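Local coordinates for peroxisomal membrane protein LPX1 (Saccharomyces cerevisiae, PDB 2Y6U), which hydrolyses acyl esters and lipids in the peroxisome, with acyl esterase, triacylglycerol lipase and phospholipase A activity, at residues N220-F223 and F224-A227; I231-N234 and I235-F238. All coordinates share one frame; numbering follows the deposited sequence.

In the fold
Contacts 1 and 2 are consecutive in the chain, with centres about 11 Å apart: 220-227 is the loop leaving helix 211-220, and 231-238 lies on the next helix, 229-239. Both belong to the region between strands 164-168 and 286-292 of the central sheet, consistent with the cap of an alpha/beta hydrolase. Phe-224 joins them: its CG is 4.0 Å from Ile-235 CD1, and its backbone O is 3.5 Å from Leu-232 CD1. A glycerol lies about 3 Å from the Phe-224 side chain, and a glycerol about 4 Å from that of Ile-235; it probably comes from the crystallisation liquor, though it may mark a pocket beside them.

Contact 1 of 2, residues N220-F223 and F224-A227; sequences NGSF and FTNA
Ser-222 and Phe-224 form an ST turn in the loop just after helix 211-220, and a type I beta turn from Phe-224 to Ala-227 follows directly. The Ser-222 side chain, with OG between the backbone N and the carbonyl carbon (chi1 76°), takes the N-H of Phe-224 in a bond of 2.9 Å from N to OG, at 159°. The same buried OG donates to Met-218 O in the last turn of the helix, so this hydroxyl ties the loop to the helix end. The tightly packed part includes Phe-224: Phe-223 CB sits over one face of its ring in a CH-pi contact, 4.2 Å from the centroid and offset toward the rim. The Phe-224 side chain also touches Met-63, Leu-232 and Ile-235, and an alanine here would probably leave a gap between those side chains and strip Phe-223 CB of its aromatic partner. Thr-225 brings its methyl rather than its hydroxyl to the chain before it, with CG2 3.2 Å from Ser-222 O and 3.5 Å from Asn-220 C. Ser-222 O is hydrogen-bonded to Lys-203 NZ, and Lys-203 makes a cation-pi contact with the Phe-223 ring, which leads away from the turn. On the looser solvent side Asn-220 turns its ND2 back to Lys-216 O, and the exposed Asn-226 side chain touches Glu-328 of helix 325-328. Ala-227 N closes the turn by donating to Phe-224 O at 2.9 Å; a water donates to Phe-223 O at 2.8 Å and accepts from Asn-226 N at 2.9 Å.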
# COMPACT_ATOMS: atom_id res chain seq x y z
N ASN A 220 2.51 24.26 32.12
CA ASN A 220 3.24 23.67 33.27
C ASN A 220 3.25 22.16 33.42
O ASN A 220 4.13 21.63 34.13
CB ASN A 220 2.72 24.23 34.58
CG ASN A 220 2.92 25.67 34.70
OD1 ASN A 220 3.99 26.11 35.10
ND2 ASN A 220 1.88 26.45 34.42
N GLY A 221 2.26 21.47 32.86
CA GLY A 221 2.12 20.04 33.14
C GLY A 221 2.05 19.15 31.90
O GLY A 221 2.12 17.93 32.00
N SER A 222 1.96 19.74 30.72
CA SER A 222 1.89 18.96 29.51
C SER A 222 3.32 18.55 29.06
O SER A 222 4.32 18.96 29.69
CB SER A 222 1.23 19.80 28.41
OG SER A 222 2.15 20.76 27.89
N PHE A 223 3.39 17.81 27.96
CA PHE A 223 4.67 17.52 27.32
C PHE A 223 5.28 18.75 26.63
O PHE A 223 6.43 18.70 26.20
CB PHE A 223 4.52 16.40 26.32
CG PHE A 223 4.69 15.03 26.92
CD1 PHE A 223 5.94 14.63 27.45
CD2 PHE A 223 3.62 14.14 26.98
CE1 PHE A 223 6.12 13.38 28.03
CE2 PHE A 223 3.79 12.87 27.57
CZ PHE A 223 5.03 12.49 28.09
N PHE A 224 4.53 19.85 26.52
CA PHE A 224 4.96 20.95 25.61
C PHE A 224 5.48 22.19 26.36
O PHE A 224 5.71 23.23 25.73
CB PHE A 224 3.79 21.30 24.67
CG PHE A 224 3.14 20.09 24.11
CD1 PHE A 224 3.89 19.22 23.34
CD2 PHE A 224 1.79 19.81 24.34
CE1 PHE A 224 3.33 18.05 22.83
CE2 PHE A 224 1.23 18.67 23.79
CZ PHE A 224 1.98 17.82 23.05
N THR A 225 5.75 22.05 27.65
CA THR A 225 6.12 23.21 28.50
C THR A 225 7.36 23.92 28.02
O THR A 225 7.53 25.14 28.26
CB THR A 225 6.33 22.82 30.01
OG1 THR A 225 7.55 22.07 30.13
CG2 THR A 225 5.15 21.97 30.50
N ASN A 226 8.24 23.17 27.35
CA ASN A 226 9.50 23.75 26.90
C ASN A 226 9.49 24.03 25.40
O ASN A 226 10.53 24.34 24.85
CB ASN A 226 10.71 22.88 27.28
CG ASN A 226 10.95 22.87 28.79
OD1 ASN A 226 10.99 21.82 29.39
ND2 ASN A 226 11.07 24.04 29.40
N ALA A 227 8.34 23.91 24.75
CA ALA A 227 8.29 24.16 23.31
C ALA A 227 8.54 25.65 23.07
O ALA A 227 8.31 26.50 23.94
CB ALA A 227 6.94 23.75 22.73
O HOH W 1 8.31 20.72 25.86

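Contact 2 of 2, residues I231-N234 and I235-F238; sequences ILQN and IIDF
Gln-233 reaches one turn along helix 229-239 to Asp-237, its chain bent at chi2 (62°) to bring NE2 to the carboxylate. NE2 gives one N-H to Asp-237 OD2 at 3.1 Å; the hydrogen bond is nearly straight, but OD2 is met from above the carboxylate plane, with the amide and carboxylate planes 41° apart. NE2 also donates to a water 2.6 Å away, which in turn donates a hydrogen bond to Asp-237 OD1, 2.9 Å from it, so the water spans both side chains. OD1 has a stronger partner in Arg-240, a salt bridge that probably helps keep the aspartate ionised, and Gln-233 OE1 receives a weak bond from Arg-219 NH2. In the backbone the carbonyls of Ile-231, Leu-232, Gln-233 and Asn-234 each accept the N-H four residues on, the first at 2.7 Å from Ile-231 O to Ile-235 N. On the buried side Leu-232 CG lies 3.8 Å from Ile-236 CD1, and both side chains rest on Arg-219 of helix 211-220. Polar i, i+4 pairing beside aliphatic i, i+4 packing is typical of an amphipathic alpha-helix, here probably in the cap of an alpha/beta hydrolase.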
# COMPACT_ATOMS: atom_id res chain seq x y z
N ILE A 231 5.23 28.03 19.14
CA ILE A 231 4.64 26.72 18.88
C ILE A 231 3.72 26.29 20.02
O ILE A 231 2.62 25.81 19.81
CB ILE A 231 5.74 25.66 18.58
CG1 ILE A 231 6.53 26.09 17.32
CG2 ILE A 231 5.20 24.25 18.36
CD1 ILE A 231 7.70 25.10 16.91
N LEU A 232 4.13 26.56 21.23
CA LEU A 232 3.28 26.33 22.40
C LEU A 232 1.96 27.12 22.31
O LEU A 232 0.87 26.54 22.50
CB LEU A 232 4.07 26.68 23.65
CG LEU A 232 3.37 26.48 24.99
CD1 LEU A 232 2.82 25.03 25.05
CD2 LEU A 232 4.40 26.83 26.14
N GLN A 233 2.04 28.39 21.93
CA GLN A 233 0.84 29.21 21.76
C GLN A 233 0.00 28.58 20.64
O GLN A 233 -1.19 28.49 20.79
CB GLN A 233 1.18 30.66 21.40
CG GLN A 233 -0.05 31.61 21.39
CD GLN A 233 -0.70 31.69 22.75
OE1 GLN A 233 -0.04 32.07 23.71
NE2 GLN A 233 -2.00 31.38 22.84
N ASN A 234 0.61 28.19 19.51
CA ASN A 234 -0.17 27.52 18.44
C ASN A 234 -0.83 26.23 18.90
O ASN A 234 -1.99 25.97 18.54
CB ASN A 234 0.72 27.17 17.29
CG ASN A 234 1.22 28.35 16.57
OD1 ASN A 234 0.65 29.49 16.72
ND2 ASN A 234 2.30 28.13 15.77
N ILE A 235 -0.10 25.44 19.72
CA ILE A 235 -0.65 24.20 20.30
C ILE A 235 -1.85 24.54 21.18
O ILE A 235 -2.91 23.91 21.08
CB ILE A 235 0.41 23.39 21.07
CG1 ILE A 235 1.41 22.76 20.09
CG2 ILE A 235 -0.26 22.33 21.94
CD1 ILE A 235 2.74 22.22 20.76
N ILE A 236 -1.68 25.52 22.05
CA ILE A 236 -2.73 25.91 22.98
C ILE A 236 -3.99 26.32 22.26
O ILE A 236 -5.10 25.87 22.59
CB ILE A 236 -2.22 27.01 23.96
CG1 ILE A 236 -1.21 26.40 24.95
CG2 ILE A 236 -3.43 27.71 24.67
CD1 ILE A 236 -0.22 27.47 25.70
N ASP A 237 -3.84 27.14 21.23
CA ASP A 237 -4.98 27.66 20.48
C ASP A 237 -5.63 26.58 19.61
O ASP A 237 -6.88 26.61 19.40
CB ASP A 237 -4.54 28.87 19.62
CG ASP A 237 -4.23 30.13 20.48
OD1 ASP A 237 -4.83 30.25 21.56
OD2 ASP A 237 -3.37 30.96 20.10
N PHE A 238 -4.83 25.67 19.09
CA PHE A 238 -5.36 24.64 18.14
C PHE A 238 -6.14 23.55 18.89
O PHE A 238 -7.18 23.05 18.44
CB PHE A 238 -4.23 24.03 17.38
CG PHE A 238 -4.63 22.84 16.54
CD1 PHE A 238 -5.12 23.01 15.26
CD2 PHE A 238 -4.46 21.56 17.02
CE1 PHE A 238 -5.48 21.91 14.50
CE2 PHE A 238 -4.80 20.49 16.30
CZ PHE A 238 -5.31 20.65 15.03
O HOH W 2 -4.31 31.51 24.13
O HOH W 3 -1.91 30.45 18.18